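Local coordinates for hypothetical protein Atu2684 (Agrobacterium tumefaciens, PDB 2AXO) that is of unknown function but belongs to the thioredoxin clan and has a disulfide-closed CXXC motif, consistent with a role in thiol-disulfide redox chemistry, at residues V80-Y85 with R100-M105; L108-N111 with P116-I119. One frame throughout, in Å; residues are numbered along the deposited sequence.

Contact 1. Residues V80-Y85 with R100-M105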
ATOM      1  N   VAL A  80       5.122  -8.160  -0.709  1.00 15.10           N
ATOM      2  CA  VAL A  80       4.492  -6.889  -1.072  1.00 15.99           C
ATOM      3  C   VAL A  80       5.465  -5.999  -1.842  1.00 18.07           C
ATOM      4  O   VAL A  80       6.681  -6.152  -1.731  1.00 18.16           O
ATOM      5  CB  VAL A  80       3.988  -6.143   0.184  1.00 16.83           C
ATOM      6  CG1 VAL A  80       2.897  -6.962   0.854  1.00 17.32           C
ATOM      7  CG2 VAL A  80       5.141  -5.893   1.151  1.00 15.36           C
ATOM      8  N   ASP A  81       4.935  -5.063  -2.621  1.00 19.82           N
ATOM      9  CA  ASP A  81       5.798  -4.199  -3.416  1.00 21.35           C
ATOM     10  C   ASP A  81       6.143  -2.853  -2.795  1.00 22.17           C
ATOM     11  O   ASP A  81       6.980  -2.127  -3.326  1.00 23.72           O
ATOM     12  CB  ASP A  81       5.175  -3.970  -4.801  1.00 23.01           C
ATOM     13  CG  ASP A  81       3.903  -3.144  -4.745  1.00 23.63           C
ATOM     14  OD1 ASP A  81       3.405  -2.868  -3.632  1.00 22.99           O
ATOM     15  OD2 ASP A  81       3.393  -2.770  -5.821  1.00 25.76           O
ATOM     16  N   TYR A  82       5.535  -2.518  -1.663  1.00 21.18           N
ATOM     17  CA  TYR A  82       5.817  -1.219  -1.080  1.00 21.89           C
ATOM     18  C   TYR A  82       7.119  -1.060  -0.301  1.00 21.41           C
ATOM     19  O   TYR A  82       7.278  -0.119   0.475  1.00 22.24           O
ATOM     20  CB  TYR A  82       4.620  -0.741  -0.250  1.00 21.65           C
ATOM     21  CG  TYR A  82       4.106  -1.681   0.815  1.00 21.03           C
ATOM     22  CD1 TYR A  82       4.802  -1.864   2.006  1.00 21.13           C
ATOM     23  CD2 TYR A  82       2.866  -2.300   0.675  1.00 20.10           C
ATOM     24  CE1 TYR A  82       4.266  -2.627   3.042  1.00 18.85           C
ATOM     25  CE2 TYR A  82       2.321  -3.064   1.696  1.00 16.48           C
ATOM     26  CZ  TYR A  82       3.020  -3.220   2.878  1.00 17.18           C
ATOM     27  OH  TYR A  82       2.457  -3.929   3.911  1.00 13.99           O
ATOM     28  N   TRP A  83       8.059  -1.972  -0.526  1.00 22.64           N
ATOM     29  CA  TRP A  83       9.359  -1.898   0.126  1.00 24.39           C
ATOM     30  C   TRP A  83      10.440  -1.767  -0.933  1.00 26.84           C
ATOM     31  O   TRP A  83      11.633  -1.751  -0.627  1.00 27.90           O
ATOM     32  CB  TRP A  83       9.623  -3.136   0.985  1.00 22.21           C
ATOM     33  CG  TRP A  83       8.918  -3.098   2.291  1.00 19.34           C
ATOM     34  CD1 TRP A  83       7.782  -3.778   2.635  1.00 20.22           C
ATOM     35  CD2 TRP A  83       9.284  -2.322   3.435  1.00 17.59           C
ATOM     36  NE1 TRP A  83       7.422  -3.473   3.923  1.00 17.40           N
ATOM     37  CE2 TRP A  83       8.327  -2.582   4.439  1.00 17.57           C
ATOM     38  CE3 TRP A  83      10.329  -1.429   3.709  1.00 17.78           C
ATOM     39  CZ2 TRP A  83       8.385  -1.986   5.706  1.00 15.89           C
ATOM     40  CZ3 TRP A  83      10.387  -0.832   4.969  1.00 16.92           C
ATOM     41  CH2 TRP A  83       9.420  -1.115   5.949  1.00 17.55           C
ATOM     42  N   ASN A  84      10.013  -1.675  -2.186  1.00 29.62           N
ATOM     43  CA  ASN A  84      10.948  -1.534  -3.292  1.00 32.19           C
ATOM     44  C   ASN A  84      11.237  -0.057  -3.500  1.00 33.87           C
ATOM     45  O   ASN A  84      10.361   0.788  -3.319  1.00 35.11           O
ATOM     46  CB  ASN A  84      10.362  -2.121  -4.581  1.00 31.89           C
ATOM     47  CG  ASN A  84       9.870  -3.544  -4.406  1.00 32.07           C
ATOM     48  OD1 ASN A  84      10.529  -4.370  -3.777  1.00 32.84           O
ATOM     49  ND2 ASN A  84       8.707  -3.838  -4.973  1.00 33.46           N
ATOM     50  N   TYR A  85      12.472   0.251  -3.874  1.00 36.40           N
ATOM     51  CA  TYR A  85      12.863   1.631  -4.117  1.00 38.29           C
ATOM     52  C   TYR A  85      13.777   1.744  -5.330  1.00 39.74           C
ATOM     53  O   TYR A  85      13.598   2.629  -6.165  1.00 41.48           O
ATOM     54  CB  TYR A  85      13.532   2.213  -2.869  1.00 38.73           C
ATOM     55  CG  TYR A  85      14.648   1.372  -2.299  1.00 38.28           C
ATOM     56  CD1 TYR A  85      15.980   1.643  -2.608  1.00 38.39           C
ATOM     57  CD2 TYR A  85      14.375   0.319  -1.428  1.00 38.07           C
ATOM     58  CE1 TYR A  85      17.015   0.892  -2.059  1.00 39.16           C
ATOM     59  CE2 TYR A  85      15.400  -0.443  -0.873  1.00 38.59           C
ATOM     60  CZ  TYR A  85      16.717  -0.149  -1.190  1.00 39.43           C
ATOM     61  OH  TYR A  85      17.740  -0.880  -0.630  1.00 40.20           O
ATOM     62  N   ARG A 100      -3.987  -7.777  -2.325  1.00 12.04           N
ATOM     63  CA  ARG A 100      -4.654  -8.770  -1.488  1.00 11.52           C
ATOM     64  C   ARG A 100      -4.564  -8.323  -0.031  1.00 11.35           C
ATOM     65  O   ARG A 100      -5.526  -8.460   0.719  1.00 10.02           O
ATOM     66  CB  ARG A 100      -4.024 -10.159  -1.671  1.00 12.52           C
ATOM     67  CG  ARG A 100      -4.711 -11.275  -0.875  1.00 12.97           C
ATOM     68  CD  ARG A 100      -4.239 -12.641  -1.362  1.00 13.08           C
ATOM     69  NE  ARG A 100      -4.809 -13.770  -0.617  1.00 12.13           N
ATOM     70  CZ  ARG A 100      -6.074 -14.173  -0.702  1.00 11.82           C
ATOM     71  NH1 ARG A 100      -6.934 -13.543  -1.497  1.00 10.26           N
ATOM     72  NH2 ARG A 100      -6.477 -15.227  -0.014  1.00 10.29           N
ATOM     73  N   GLN A 101      -3.423  -7.776   0.381  1.00 10.23           N
ATOM     74  CA  GLN A 101      -3.318  -7.320   1.759  1.00 10.86           C
ATOM     75  C   GLN A 101      -4.295  -6.158   1.977  1.00 12.51           C
ATOM     76  O   GLN A 101      -4.813  -5.983   3.078  1.00 11.34           O
ATOM     77  CB  GLN A 101      -1.887  -6.894   2.098  1.00 10.83           C
ATOM     78  CG  GLN A 101      -1.695  -6.472   3.549  1.00 12.90           C
ATOM     79  CD  GLN A 101      -0.251  -6.118   3.863  1.00 13.03           C
ATOM     80  OE1 GLN A 101       0.451  -5.540   3.033  1.00 13.14           O
ATOM     81  NE2 GLN A 101       0.192  -6.445   5.073  1.00 14.60           N
ATOM     82  N   TYR A 102      -4.554  -5.374   0.929  1.00 12.57           N
ATOM     83  CA  TYR A 102      -5.503  -4.262   1.036  1.00 15.31           C
ATOM     84  C   TYR A 102      -6.907  -4.828   1.217  1.00 13.54           C
ATOM     85  O   TYR A 102      -7.702  -4.318   2.008  1.00 13.28           O
ATOM     86  CB  TYR A 102      -5.492  -3.387  -0.225  1.00 17.01           C
ATOM     87  CG  TYR A 102      -4.197  -2.662  -0.486  1.00 21.88           C
ATOM     88  CD1 TYR A 102      -3.392  -2.227   0.564  1.00 21.64           C
ATOM     89  CD2 TYR A 102      -3.803  -2.358  -1.788  1.00 23.90           C
ATOM     90  CE1 TYR A 102      -2.226  -1.506   0.325  1.00 23.33           C
ATOM     91  CE2 TYR A 102      -2.641  -1.633  -2.035  1.00 26.19           C
ATOM     92  CZ  TYR A 102      -1.861  -1.210  -0.970  1.00 24.94           C
ATOM     93  OH  TYR A 102      -0.726  -0.468  -1.204  1.00 28.24           O
ATOM     94  N   GLY A 103      -7.207  -5.880   0.464  1.00 11.99           N
ATOM     95  CA  GLY A 103      -8.510  -6.507   0.560  1.00 14.20           C
ATOM     96  C   GLY A 103      -8.768  -6.944   1.985  1.00 14.90           C
ATOM     97  O   GLY A 103      -9.870  -6.778   2.509  1.00 15.23           O
ATOM     98  N   TYR A 104      -7.743  -7.512   2.613  1.00 14.23           N
ATOM     99  CA  TYR A 104      -7.861  -7.958   3.989  1.00 12.98           C
ATOM    100  C   TYR A 104      -8.003  -6.772   4.931  1.00 14.16           C
ATOM    101  O   TYR A 104      -8.791  -6.818   5.878  1.00 14.13           O
ATOM    102  CB  TYR A 104      -6.651  -8.809   4.388  1.00 12.24           C
ATOM    103  CG  TYR A 104      -6.794 -10.272   4.017  1.00 10.39           C
ATOM    104  CD1 TYR A 104      -7.929 -10.992   4.384  1.00  9.41           C
ATOM    105  CD2 TYR A 104      -5.784 -10.943   3.323  1.00 10.24           C
ATOM    106  CE1 TYR A 104      -8.058 -12.348   4.071  1.00 11.35           C
ATOM    107  CE2 TYR A 104      -5.899 -12.297   3.003  1.00  8.91           C
ATOM    108  CZ  TYR A 104      -7.035 -12.993   3.380  1.00  9.00           C
ATOM    109  OH  TYR A 104      -7.147 -14.332   3.082  1.00  9.78           O
HETATM  110  N   MSE A 105      -7.244  -5.710   4.679  1.00 11.60           N
HETATM  111  CA  MSE A 105      -7.332  -4.516   5.517  1.00 13.77           C
HETATM  112  C   MSE A 105      -8.786  -4.065   5.584  1.00 13.84           C
HETATM  113  O   MSE A 105      -9.332  -3.850   6.663  1.00 15.02           O
HETATM  114  CB  MSE A 105      -6.486  -3.378   4.939  1.00 13.45           C
HETATM  115  CG  MSE A 105      -6.705  -2.032   5.636  1.00 14.71           C
HETATM  116 SE   MSE A 105      -5.937  -0.541   4.658  1.00 25.44          SE
HETATM  117  CE  MSE A 105      -7.293  -0.408   3.300  1.00 14.97           C
TER
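Val80 and Gln101 bring their CA atoms closest, 8.3 Å apart, so the loop 80-85, which follows strand 74-79, meets helix segment 100-105 through side chains alone. The only hydrogen bond between the two segments joins Tyr82 OH to Gln101 OE1 at 2.7 Å, with the hydroxyl as donor. Gln101 bridges the gap because its chain is fully extended, with CG anti to the backbone N. Its amide comes up to the hydroxyl end of the Tyr82 ring almost coplanar with it (9° between planes), placing OE1 at the ring edge, 3.4 Å from Tyr82 CE2. The C=O...O angle of 119° is what an sp2 oxygen favours, although the donor is tilted somewhat out of the carbonyl plane. Val80 is a branched apolar residue that works in two directions: CG2 lies over the centre of the Tyr82 ring, while CG1 approaches Gln101 OE1 at 3.6 Å. Tyr102 OH comes obliquely to within 4.4 Å of Tyr82 CD2. Across the dimer interface, the Tyr82 and Tyr102 rings meet Tyr102 and Tyr82 of the second subunit. Gln101 NE2 donates to Tyr114 O and Gln117 OE1. With its oxygen accepting from Tyr82 and its nitrogen donating twice, the buried amide is satisfied at both ends and its rotation fixed, and the tyrosine hydroxyl donates to a carbonyl oxygen in a buried contact.

Contact 2. Residues L108-N111 with P116-I119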
ATOM      1  N   LEU A 108     -11.124  -6.580   7.356  1.00 14.39           N
ATOM      2  CA  LEU A 108     -10.886  -6.594   8.797  1.00 17.02           C
ATOM      3  C   LEU A 108     -11.247  -5.269   9.472  1.00 15.88           C
ATOM      4  O   LEU A 108     -11.147  -5.140  10.689  1.00 16.69           O
ATOM      5  CB  LEU A 108      -9.422  -6.944   9.082  1.00 18.29           C
ATOM      6  CG  LEU A 108      -8.975  -8.329   8.589  1.00 18.28           C
ATOM      7  CD1 LEU A 108      -7.497  -8.526   8.890  1.00 19.25           C
ATOM      8  CD2 LEU A 108      -9.808  -9.419   9.259  1.00 20.11           C
ATOM      9  N   GLY A 109     -11.670  -4.293   8.675  1.00 17.43           N
ATOM     10  CA  GLY A 109     -12.048  -3.001   9.220  1.00 17.09           C
ATOM     11  C   GLY A 109     -10.889  -2.133   9.680  1.00 19.47           C
ATOM     12  O   GLY A 109     -11.088  -1.191  10.453  1.00 18.97           O
ATOM     13  N   ARG A 110      -9.679  -2.431   9.212  1.00 18.99           N
ATOM     14  CA  ARG A 110      -8.503  -1.649   9.597  1.00 19.03           C
ATOM     15  C   ARG A 110      -8.300  -0.451   8.668  1.00 18.35           C
ATOM     16  O   ARG A 110      -8.934  -0.364   7.619  1.00 18.00           O
ATOM     17  CB  ARG A 110      -7.257  -2.541   9.591  1.00 19.86           C
ATOM     18  CG  ARG A 110      -7.431  -3.835  10.371  1.00 21.92           C
ATOM     19  CD  ARG A 110      -6.112  -4.567  10.568  1.00 24.62           C
ATOM     20  NE  ARG A 110      -5.284  -3.919  11.582  1.00 26.98           N
ATOM     21  CZ  ARG A 110      -4.133  -3.302  11.338  1.00 27.90           C
ATOM     22  NH1 ARG A 110      -3.652  -3.243  10.102  1.00 27.51           N
ATOM     23  NH2 ARG A 110      -3.462  -2.739  12.333  1.00 28.91           N
ATOM     24  N   ASN A 111      -7.425   0.477   9.051  1.00 17.86           N
ATOM     25  CA  ASN A 111      -7.182   1.654   8.215  1.00 17.58           C
ATOM     26  C   ASN A 111      -5.749   1.732   7.707  1.00 17.75           C
ATOM     27  O   ASN A 111      -5.274   2.803   7.320  1.00 17.81           O
ATOM     28  CB  ASN A 111      -7.511   2.936   8.983  1.00 21.77           C
ATOM     29  CG  ASN A 111      -6.446   3.297   9.996  1.00 25.07           C
ATOM     30  OD1 ASN A 111      -6.103   2.497  10.863  1.00 27.66           O
ATOM     31  ND2 ASN A 111      -5.915   4.510   9.890  1.00 28.48           N
ATOM     32  N   PRO A 116       5.924  -7.351   9.076  1.00 14.45           N
ATOM     33  CA  PRO A 116       5.268  -8.577   8.618  1.00 13.06           C
ATOM     34  C   PRO A 116       3.896  -8.770   9.260  1.00 13.72           C
ATOM     35  O   PRO A 116       3.738  -8.620  10.477  1.00 15.39           O
ATOM     36  CB  PRO A 116       6.259  -9.662   9.029  1.00 13.16           C
ATOM     37  CG  PRO A 116       6.805  -9.124  10.310  1.00 15.09           C
ATOM     38  CD  PRO A 116       7.017  -7.658  10.017  1.00 13.67           C
ATOM     39  N   GLN A 117       2.908  -9.098   8.434  1.00 11.42           N
ATOM     40  CA  GLN A 117       1.550  -9.312   8.906  1.00  9.67           C
ATOM     41  C   GLN A 117       1.047 -10.674   8.460  1.00 10.13           C
ATOM     42  O   GLN A 117       1.119 -11.015   7.280  1.00  8.20           O
ATOM     43  CB  GLN A 117       0.613  -8.239   8.350  1.00 10.37           C
ATOM     44  CG  GLN A 117      -0.847  -8.469   8.715  1.00  9.24           C
ATOM     45  CD  GLN A 117      -1.774  -7.442   8.099  1.00 11.25           C
ATOM     46  OE1 GLN A 117      -1.860  -7.319   6.878  1.00 10.70           O
ATOM     47  NE2 GLN A 117      -2.483  -6.703   8.943  1.00 11.72           N
ATOM     48  N   ALA A 118       0.543 -11.459   9.404  1.00  9.99           N
ATOM     49  CA  ALA A 118       0.018 -12.764   9.057  1.00 10.10           C
ATOM     50  C   ALA A 118      -1.498 -12.734   9.183  1.00  9.92           C
ATOM     51  O   ALA A 118      -2.043 -12.221  10.163  1.00 11.01           O
ATOM     52  CB  ALA A 118       0.608 -13.839   9.966  1.00  9.75           C
ATOM     53  N   ILE A 119      -2.170 -13.266   8.171  1.00  8.32           N
ATOM     54  CA  ILE A 119      -3.623 -13.332   8.161  1.00  8.67           C
ATOM     55  C   ILE A 119      -3.953 -14.798   8.438  1.00  9.13           C
ATOM     56  O   ILE A 119      -3.441 -15.690   7.763  1.00  9.09           O
ATOM     57  CB  ILE A 119      -4.190 -12.892   6.781  1.00  7.82           C
ATOM     58  CG1 ILE A 119      -3.741 -11.458   6.461  1.00  7.81           C
ATOM     59  CG2 ILE A 119      -5.709 -13.000   6.778  1.00  6.36           C
ATOM     60  CD1 ILE A 119      -4.226 -10.407   7.460  1.00 10.50           C
TER
HETATM   61  O   HOH W   1      -4.272  -4.448   7.715  1.00 11.74           O
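Leu108 CD1 meets Ile119 CD1 at 4.0 Å, and this methyl contact is the closely packed half of the interface between the turn after helix 95-107 and strand 117-120. The two side chains point in opposite directions and meet only at their CD1 ends. Ile119 reaches the leucine with its long branch, while His125 of the neighbouring strand touches both residues. Gly109, between Leu108 and Arg110, ends the helix in a Schellman motif, where its positive phi (74°) is easy for a residue without a side chain. The other half is looser: Arg110 and Gln117 have CA atoms 12.7 Å apart, and their nearest side-chain atoms, Arg110 NH1 and Gln117 NE2, stay 3.8 Å from each other. The guanidinium, carried on a chain bent at chi3, stands steeply to the amide (78° between planes). A water settles the pairing, accepting from Arg110 NH1 at 2.7 Å, at the guanidinium edge, and from Gln117 NE2 at 3.1 Å. Gln117 OE1 is already taken by Gln101 NE2, which leaves the amide nitrogen turned toward the arginine. Two nitrogen donors cannot bond to each other, so the water oxygen supplies the acceptor that both lack and links the partly exposed arginine to the buried strand.

Contacts 1 and 2 follow one another along the chain, with centres 11 Å apart, and they join where Gln101 NE2 meets Gln117 OE1 at 2.9 Å. A polar chain thus runs from Tyr82 through both amides and a water to Arg110. The backbone adds a second connection, a probable hydrogen bond from Arg110 N to Met105 O at 2.9 Å, where the helix ends, and Tyr104 CE1 packs on Ile119 CG2 at 3.6 Å. Pro116, preceded by a cis peptide bond and touching Cys57 of the Cys54-Cys57 disulfide, recalls the cis-proline beside the redox pair of thioredoxin folds. Both contacts also border the second subunit.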